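Endoribonuclease AbiQ (Lactococcus lactis, PDB 4GLK) acts as the toxin of a type III toxin-antitoxin system, an RNA-cutting endoribonuclease, probably sequence-specific, that is neutralized by its cognate antitoxin RNA AntiQ. Local coordinates at residues K22-Y27 with Y86-N91; S68-R73 with E134-K139. The protein carries 1 engineered substitution. All blocks are in the same frame, centred on the assembly; numbering follows the deposited sequence.

Contact 1: residues K22-Y27 with Y86-N91; sequences KVHYQY and YLLHHN
H24 and N91 reach each other with similar first torsions: in each, CG stands beside the backbone N and anti to the carbonyl carbon (chi1 -80° and -68°). With these torsions the end of the H24 side chain reaches the N91 amide, and NE2 comes to 3.0 Å from N91 ND2. N91 ND2 lies at the ring edge, near the imidazole plane, while the ring and amide planes are turned 64° apart. N91 CB adds an apolar touch, 3.7 Å from H24 CD2. At the same edge L88 fits its CD2 methyl group to the histidine, 3.4 Å from H24 NE2, with the two side chains crossing at about a right angle. L88 itself is backed by L51 and M64, from strand 45-52 and helix 58-66. In the six-stranded antiparallel sheet of this ToxN/AbiQ toxin, residues 86-91 belong to the long strand 79-94, which is interrupted here by a short 3-10 segment at H89-H90; the turn is closed by N91 N bonding L88 O at 2.9 Å. It sets L88 and N91 together toward residues 22-27, which lie in the loop between helix 10-16 and strand 33-40. A water joins the two backbones, accepting from H24 N (3.0 Å) and donating to N91 O (2.9 Å). K22 meets N91 with its carbonyl: K22 O is 3.4 Å from N91 OD1, a proximity of two acceptors without a hydrogen bond. Beyond CG the lysine chain runs extended and away, delivering NZ to the carbonyl oxygens of K150 and S152. The amide carbon N91 CG also lies 3.8 Å above one face of the H90 ring, offset toward its rim.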
loop_
_atom_site.group_PDB
_atom_site.type_symbol
_atom_site.label_atom_id
_atom_site.label_comp_id
_atom_site.label_asym_id
_atom_site.label_seq_id
_atom_site.Cartn_x
_atom_site.Cartn_y
_atom_site.Cartn_z
ATOM N N LYS A 22 -9.394 -4.701 -7.878
ATOM C CA LYS A 22 -9.193 -3.972 -6.631
ATOM C C LYS A 22 -7.857 -3.248 -6.631
ATOM O O LYS A 22 -7.662 -2.315 -5.843
ATOM C CB LYS A 22 -9.299 -4.922 -5.438
ATOM C CG LYS A 22 -10.736 -5.244 -5.080
ATOM C CD LYS A 22 -10.801 -6.301 -3.997
ATOM C CE LYS A 22 -12.205 -6.884 -3.945
ATOM N NZ LYS A 22 -12.272 -8.069 -3.047
ATOM N N VAL A 23 -6.922 -3.708 -7.497
ATOM C CA VAL A 23 -5.587 -3.110 -7.658
ATOM C C VAL A 23 -5.819 -1.663 -8.123
ATOM O O VAL A 23 -6.632 -1.434 -9.020
ATOM C CB VAL A 23 -4.701 -3.932 -8.645
ATOM C CG1 VAL A 23 -3.393 -3.202 -8.976
ATOM C CG2 VAL A 23 -4.413 -5.323 -8.085
ATOM N N HIS A 24 -5.172 -0.703 -7.462
ATOM C CA HIS A 24 -5.350 0.722 -7.743
ATOM C C HIS A 24 -5.055 1.102 -9.154
ATOM O O HIS A 24 -4.022 0.708 -9.701
ATOM C CB HIS A 24 -4.553 1.603 -6.762
ATOM C CG HIS A 24 -5.217 1.782 -5.424
ATOM N ND1 HIS A 24 -5.205 2.999 -4.778
ATOM C CD2 HIS A 24 -5.883 0.884 -4.659
ATOM C CE1 HIS A 24 -5.859 2.811 -3.647
ATOM N NE2 HIS A 24 -6.279 1.549 -3.528
ATOM N N TYR A 25 -5.995 1.831 -9.770
ATOM C CA TYR A 25 -5.804 2.310 -11.115
ATOM C C TYR A 25 -4.704 3.355 -11.111
ATOM O O TYR A 25 -4.618 4.181 -10.193
ATOM C CB TYR A 25 -7.100 2.922 -11.715
ATOM C CG TYR A 25 -6.865 3.455 -13.111
ATOM C CD1 TYR A 25 -6.837 2.602 -14.206
ATOM C CD2 TYR A 25 -6.508 4.788 -13.316
ATOM C CE1 TYR A 25 -6.517 3.069 -15.482
ATOM C CE2 TYR A 25 -6.177 5.263 -14.583
ATOM C CZ TYR A 25 -6.198 4.402 -15.664
ATOM O OH TYR A 25 -5.925 4.872 -16.922
ATOM N N GLN A 26 -3.861 3.301 -12.144
ATOM C CA GLN A 26 -2.844 4.303 -12.378
ATOM C C GLN A 26 -2.494 4.390 -13.859
ATOM O O GLN A 26 -2.663 3.412 -14.590
ATOM C CB GLN A 26 -1.576 4.050 -11.543
ATOM C CG GLN A 26 -0.731 2.911 -12.093
ATOM C CD GLN A 26 0.567 2.756 -11.388
ATOM O OE1 GLN A 26 0.610 2.509 -10.187
ATOM N NE2 GLN A 26 1.642 2.776 -12.154
ATOM N N TYR A 27 -1.992 5.557 -14.280
ATOM C CA TYR A 27 -1.413 5.844 -15.587
ATOM C C TYR A 27 -0.710 7.182 -15.571
ATOM O O TYR A 27 -1.278 8.142 -15.061
ATOM C CB TYR A 27 -2.392 5.748 -16.770
ATOM C CG TYR A 27 -1.628 5.544 -18.066
ATOM C CD1 TYR A 27 -1.115 4.295 -18.406
ATOM C CD2 TYR A 27 -1.317 6.623 -18.893
ATOM C CE1 TYR A 27 -0.330 4.120 -19.544
ATOM C CE2 TYR A 27 -0.566 6.451 -20.054
ATOM C CZ TYR A 27 -0.061 5.201 -20.368
ATOM O OH TYR A 27 0.685 5.023 -21.507
ATOM N N TYR A 86 -3.705 7.850 4.466
ATOM C CA TYR A 86 -4.155 6.475 4.750
ATOM C C TYR A 86 -3.402 5.423 3.982
ATOM O O TYR A 86 -3.229 5.537 2.764
ATOM C CB TYR A 86 -5.650 6.286 4.387
ATOM C CG TYR A 86 -6.553 7.395 4.878
ATOM C CD1 TYR A 86 -6.976 7.438 6.203
ATOM C CD2 TYR A 86 -6.928 8.441 4.035
ATOM C CE1 TYR A 86 -7.769 8.482 6.674
ATOM C CE2 TYR A 86 -7.715 9.494 4.496
ATOM C CZ TYR A 86 -8.142 9.505 5.814
ATOM O OH TYR A 86 -8.960 10.509 6.272
ATOM N N LEU A 87 -3.085 4.331 4.680
ATOM C CA LEU A 87 -2.492 3.153 4.091
ATOM C C LEU A 87 -3.605 2.171 3.908
ATOM O O LEU A 87 -4.323 1.865 4.857
ATOM C CB LEU A 87 -1.438 2.541 4.996
ATOM C CG LEU A 87 -0.126 3.216 5.066
ATOM C CD1 LEU A 87 0.685 2.542 6.126
ATOM C CD2 LEU A 87 0.590 3.154 3.720
ATOM N N LEU A 88 -3.759 1.677 2.694
ATOM C CA LEU A 88 -4.830 0.751 2.357
ATOM C C LEU A 88 -4.290 -0.680 2.267
ATOM O O LEU A 88 -4.044 -1.167 1.178
ATOM C CB LEU A 88 -5.423 1.213 1.018
ATOM C CG LEU A 88 -6.577 2.234 1.056
ATOM C CD1 LEU A 88 -6.160 3.551 1.662
ATOM C CD2 LEU A 88 -7.105 2.475 -0.346
ATOM N N HIS A 89 -4.055 -1.332 3.423
ATOM C CA HIS A 89 -3.534 -2.715 3.545
ATOM C C HIS A 89 -4.269 -3.721 2.670
ATOM O O HIS A 89 -3.634 -4.604 2.087
ATOM C CB HIS A 89 -3.573 -3.196 5.007
ATOM C CG HIS A 89 -2.735 -2.395 5.947
ATOM N ND1 HIS A 89 -1.447 -2.786 6.275
ATOM C CD2 HIS A 89 -3.028 -1.260 6.615
ATOM C CE1 HIS A 89 -1.001 -1.875 7.128
ATOM N NE2 HIS A 89 -1.913 -0.947 7.367
ATOM N N HIS A 90 -5.608 -3.581 2.574
ATOM C CA HIS A 90 -6.463 -4.437 1.754
ATOM C C HIS A 90 -6.152 -4.359 0.264
ATOM O O HIS A 90 -6.502 -5.277 -0.470
ATOM C CB HIS A 90 -7.951 -4.154 2.022
ATOM C CG HIS A 90 -8.427 -2.781 1.649
ATOM N ND1 HIS A 90 -7.993 -1.654 2.323
ATOM C CD2 HIS A 90 -9.371 -2.413 0.753
ATOM C CE1 HIS A 90 -8.663 -0.640 1.804
ATOM N NE2 HIS A 90 -9.507 -1.043 0.860
ATOM N N ASN A 91 -5.467 -3.302 -0.174
ATOM C CA ASN A 91 -5.076 -3.115 -1.579
ATOM C C ASN A 91 -3.573 -3.269 -1.811
ATOM O O ASN A 91 -3.067 -2.888 -2.877
ATOM C CB ASN A 91 -5.581 -1.790 -2.109
ATOM C CG ASN A 91 -7.075 -1.751 -2.230
ATOM O OD1 ASN A 91 -7.748 -2.763 -2.488
ATOM N ND2 ASN A 91 -7.627 -0.599 -1.963
HETATM O O HOH W 1 -3.192 -1.390 -5.354
#

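Contact 2: residues S68-R73 with E134-K139; sequences SRIVTR and EVVYRK
Helix 126-143 packs here against the loop that leads into strand 71-76, an outermost strand of the antiparallel sheet in the ToxN/AbiQ fold. V136 is the side chain of the helix that meets residues 68-73, and it does so with one methyl branch. Its CG2 stands 3.6 Å from R69 O and 4.4 Å from I70 CA, touching the backbone of the loop more closely than its side chains. The torsion (chi1 173°) sets CG1 anti to the backbone N and leaves CG2, the branch that makes these contacts, beside that N. I70 answers with the far end of its chain, whose CD1 lies 4.5 Å from V136 CG2, a loose apolar touch. The backbones are close at this point, with I70 CA and V136 CA 6.7 Å apart. H89 on strand 79-94 also packs on V136, and I70 continues onto H90 and onto Y147 and Y148 of helix 146-151. R69 gives mainly its carbonyl to the contact; its side chain leads elsewhere, to a cation-pi interaction with Y147. One turn apart on the helix, E134 and R138 form a salt bridge well away from the loop. R138 NH2 bonds E134 OE1 at 2.8 Å, on the anti side of the carboxylate and tilted 25° out of its plane, and a weak bond from R138 NE reaches the same oxygen at 3.3 Å. K132 of the same helix adds a polar attachment, its NZ bonding S68 O in the loop and V71 O at the start of the strand. With no hydrogen bond directly across residues 68-73 and 134-139, their junction rests on van der Waals packing of a valine methyl, while directional bonding is left to neighbouring residues.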
loop_
_atom_site.group_PDB
_atom_site.type_symbol
_atom_site.label_atom_id
_atom_site.label_comp_id
_atom_site.label_asym_id
_atom_site.label_seq_id
_atom_site.Cartn_x
_atom_site.Cartn_y
_atom_site.Cartn_z
ATOM N N SER A 68 -10.908 0.505 10.111
ATOM C CA SER A 68 -9.670 0.426 10.894
ATOM C C SER A 68 -8.979 -0.957 10.870
ATOM O O SER A 68 -7.800 -1.023 11.159
ATOM C CB SER A 68 -9.880 0.930 12.320
ATOM O OG SER A 68 -10.516 -0.041 13.133
ATOM N N ARG A 69 -9.693 -2.046 10.489
ATOM C CA ARG A 69 -9.104 -3.391 10.351
ATOM C C ARG A 69 -8.226 -3.527 9.091
ATOM O O ARG A 69 -7.444 -4.471 8.973
ATOM C CB ARG A 69 -10.219 -4.434 10.221
ATOM C CG ARG A 69 -10.787 -4.896 11.549
ATOM C CD ARG A 69 -11.941 -5.846 11.329
ATOM N NE ARG A 69 -13.160 -5.123 11.011
ATOM C CZ ARG A 69 -14.356 -5.681 10.872
ATOM N NH1 ARG A 69 -14.490 -7.001 11.004
ATOM N NH2 ARG A 69 -15.422 -4.944 10.603
ATOM N N ILE A 70 -8.374 -2.595 8.160
ATOM C CA ILE A 70 -7.797 -2.637 6.821
ATOM C C ILE A 70 -7.047 -1.382 6.393
ATOM O O ILE A 70 -6.266 -1.430 5.458
ATOM C CB ILE A 70 -9.048 -2.958 5.943
ATOM C CG1 ILE A 70 -8.936 -4.263 5.228
ATOM C CG2 ILE A 70 -9.698 -1.832 5.159
ATOM C CD1 ILE A 70 -9.452 -5.242 6.013
ATOM N N VAL A 71 -7.301 -0.271 7.059
ATOM C CA VAL A 71 -6.685 1.012 6.741
ATOM C C VAL A 71 -5.930 1.520 7.965
ATOM O O VAL A 71 -6.479 1.478 9.070
ATOM C CB VAL A 71 -7.762 2.044 6.293
ATOM C CG1 VAL A 71 -7.235 3.477 6.365
ATOM C CG2 VAL A 71 -8.295 1.733 4.900
ATOM N N THR A 72 -4.671 1.984 7.763
ATOM C CA THR A 72 -3.904 2.651 8.808
ATOM C C THR A 72 -3.937 4.149 8.525
ATOM O O THR A 72 -3.590 4.589 7.429
ATOM C CB THR A 72 -2.461 2.139 8.932
ATOM O OG1 THR A 72 -2.508 0.774 9.265
ATOM C CG2 THR A 72 -1.695 2.835 10.049
ATOM N N ARG A 73 -4.292 4.921 9.543
ATOM C CA ARG A 73 -4.345 6.383 9.488
ATOM C C ARG A 73 -2.968 6.973 9.804
ATOM O O ARG A 73 -2.323 6.581 10.771
ATOM C CB ARG A 73 -5.400 6.886 10.468
ATOM C CG ARG A 73 -6.796 6.381 10.154
ATOM C CD ARG A 73 -7.756 6.736 11.261
ATOM N NE ARG A 73 -7.894 8.184 11.419
ATOM C CZ ARG A 73 -8.357 8.774 12.514
ATOM N NH1 ARG A 73 -8.709 8.052 13.569
ATOM N NH2 ARG A 73 -8.458 10.095 12.566
ATOM N N GLU A 134 0.212 -8.425 7.861
ATOM C CA GLU A 134 0.195 -9.857 8.175
ATOM C C GLU A 134 -1.202 -10.289 8.568
ATOM O O GLU A 134 -1.658 -11.301 8.051
ATOM C CB GLU A 134 1.150 -10.177 9.338
ATOM C CG GLU A 134 2.230 -11.172 8.997
ATOM C CD GLU A 134 2.956 -11.647 10.240
ATOM O OE1 GLU A 134 2.612 -12.746 10.734
ATOM O OE2 GLU A 134 3.837 -10.911 10.743
ATOM N N VAL A 135 -1.876 -9.541 9.486
ATOM C CA VAL A 135 -3.262 -9.838 9.878
ATOM C C VAL A 135 -4.141 -9.828 8.605
ATOM O O VAL A 135 -4.819 -10.787 8.330
ATOM C CB VAL A 135 -3.810 -8.851 10.946
ATOM C CG1 VAL A 135 -5.322 -9.009 11.138
ATOM C CG2 VAL A 135 -3.097 -9.026 12.280
ATOM N N VAL A 136 -4.085 -8.780 7.817
ATOM C CA VAL A 136 -4.897 -8.652 6.587
ATOM C C VAL A 136 -4.618 -9.839 5.625
ATOM O O VAL A 136 -5.557 -10.451 5.103
ATOM C CB VAL A 136 -4.668 -7.263 5.918
ATOM C CG1 VAL A 136 -5.365 -7.173 4.573
ATOM C CG2 VAL A 136 -5.138 -6.133 6.834
ATOM N N TYR A 137 -3.333 -10.170 5.433
ATOM C CA TYR A 137 -2.897 -11.273 4.558
ATOM C C TYR A 137 -3.490 -12.612 5.000
ATOM O O TYR A 137 -4.147 -13.276 4.199
ATOM C CB TYR A 137 -1.370 -11.346 4.518
ATOM C CG TYR A 137 -0.816 -12.335 3.517
ATOM C CD1 TYR A 137 -0.642 -11.980 2.183
ATOM C CD2 TYR A 137 -0.426 -13.612 3.910
ATOM C CE1 TYR A 137 -0.097 -12.874 1.264
ATOM C CE2 TYR A 137 0.125 -14.514 2.997
ATOM C CZ TYR A 137 0.279 -14.142 1.675
ATOM O OH TYR A 137 0.814 -15.023 0.771
ATOM N N ARG A 138 -3.312 -12.970 6.282
ATOM C CA ARG A 138 -3.783 -14.228 6.850
ATOM C C ARG A 138 -5.304 -14.329 6.869
ATOM O O ARG A 138 -5.848 -15.357 6.448
ATOM C CB ARG A 138 -3.204 -14.453 8.252
ATOM C CG ARG A 138 -1.690 -14.632 8.272
ATOM C CD ARG A 138 -1.261 -15.022 9.666
ATOM N NE ARG A 138 0.167 -14.801 9.920
ATOM C CZ ARG A 138 1.025 -15.763 10.235
ATOM N NH1 ARG A 138 0.634 -17.029 10.282
ATOM N NH2 ARG A 138 2.293 -15.467 10.483
ATOM N N LYS A 139 -5.987 -13.273 7.324
ATOM C CA LYS A 139 -7.464 -13.257 7.380
ATOM C C LYS A 139 -8.092 -13.408 5.993
ATOM O O LYS A 139 -9.044 -14.165 5.844
ATOM C CB LYS A 139 -7.980 -11.988 8.075
ATOM C CG LYS A 139 -7.688 -11.954 9.579
ATOM C CD LYS A 139 -8.894 -12.327 10.416
ATOM C CE LYS A 139 -8.553 -12.475 11.875
ATOM N NZ LYS A 139 -9.724 -12.953 12.656
#

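Overall arrangement
Contact 1 lies about 6 Å from the chain centre and contact 2 about 11 Å (centres), yet the former is only partly buried and the latter is buried. They share the sheet: strands 79-94 and 71-76, on which 86-91 and the end of 68-73 lie, are neighbours, joined by a backbone hydrogen bond of L87 N with T72 O at 2.8 Å and probably by one between H89 NE2 and T72 OG1 at 2.6 Å. Contact 1 reaches a loop through an imidazole, an amide and a water; contact 2, from the loop leading into 71-76, reaches a helix through a valine methyl laid on a backbone carbonyl and an isoleucine. Along the chain their segments alternate.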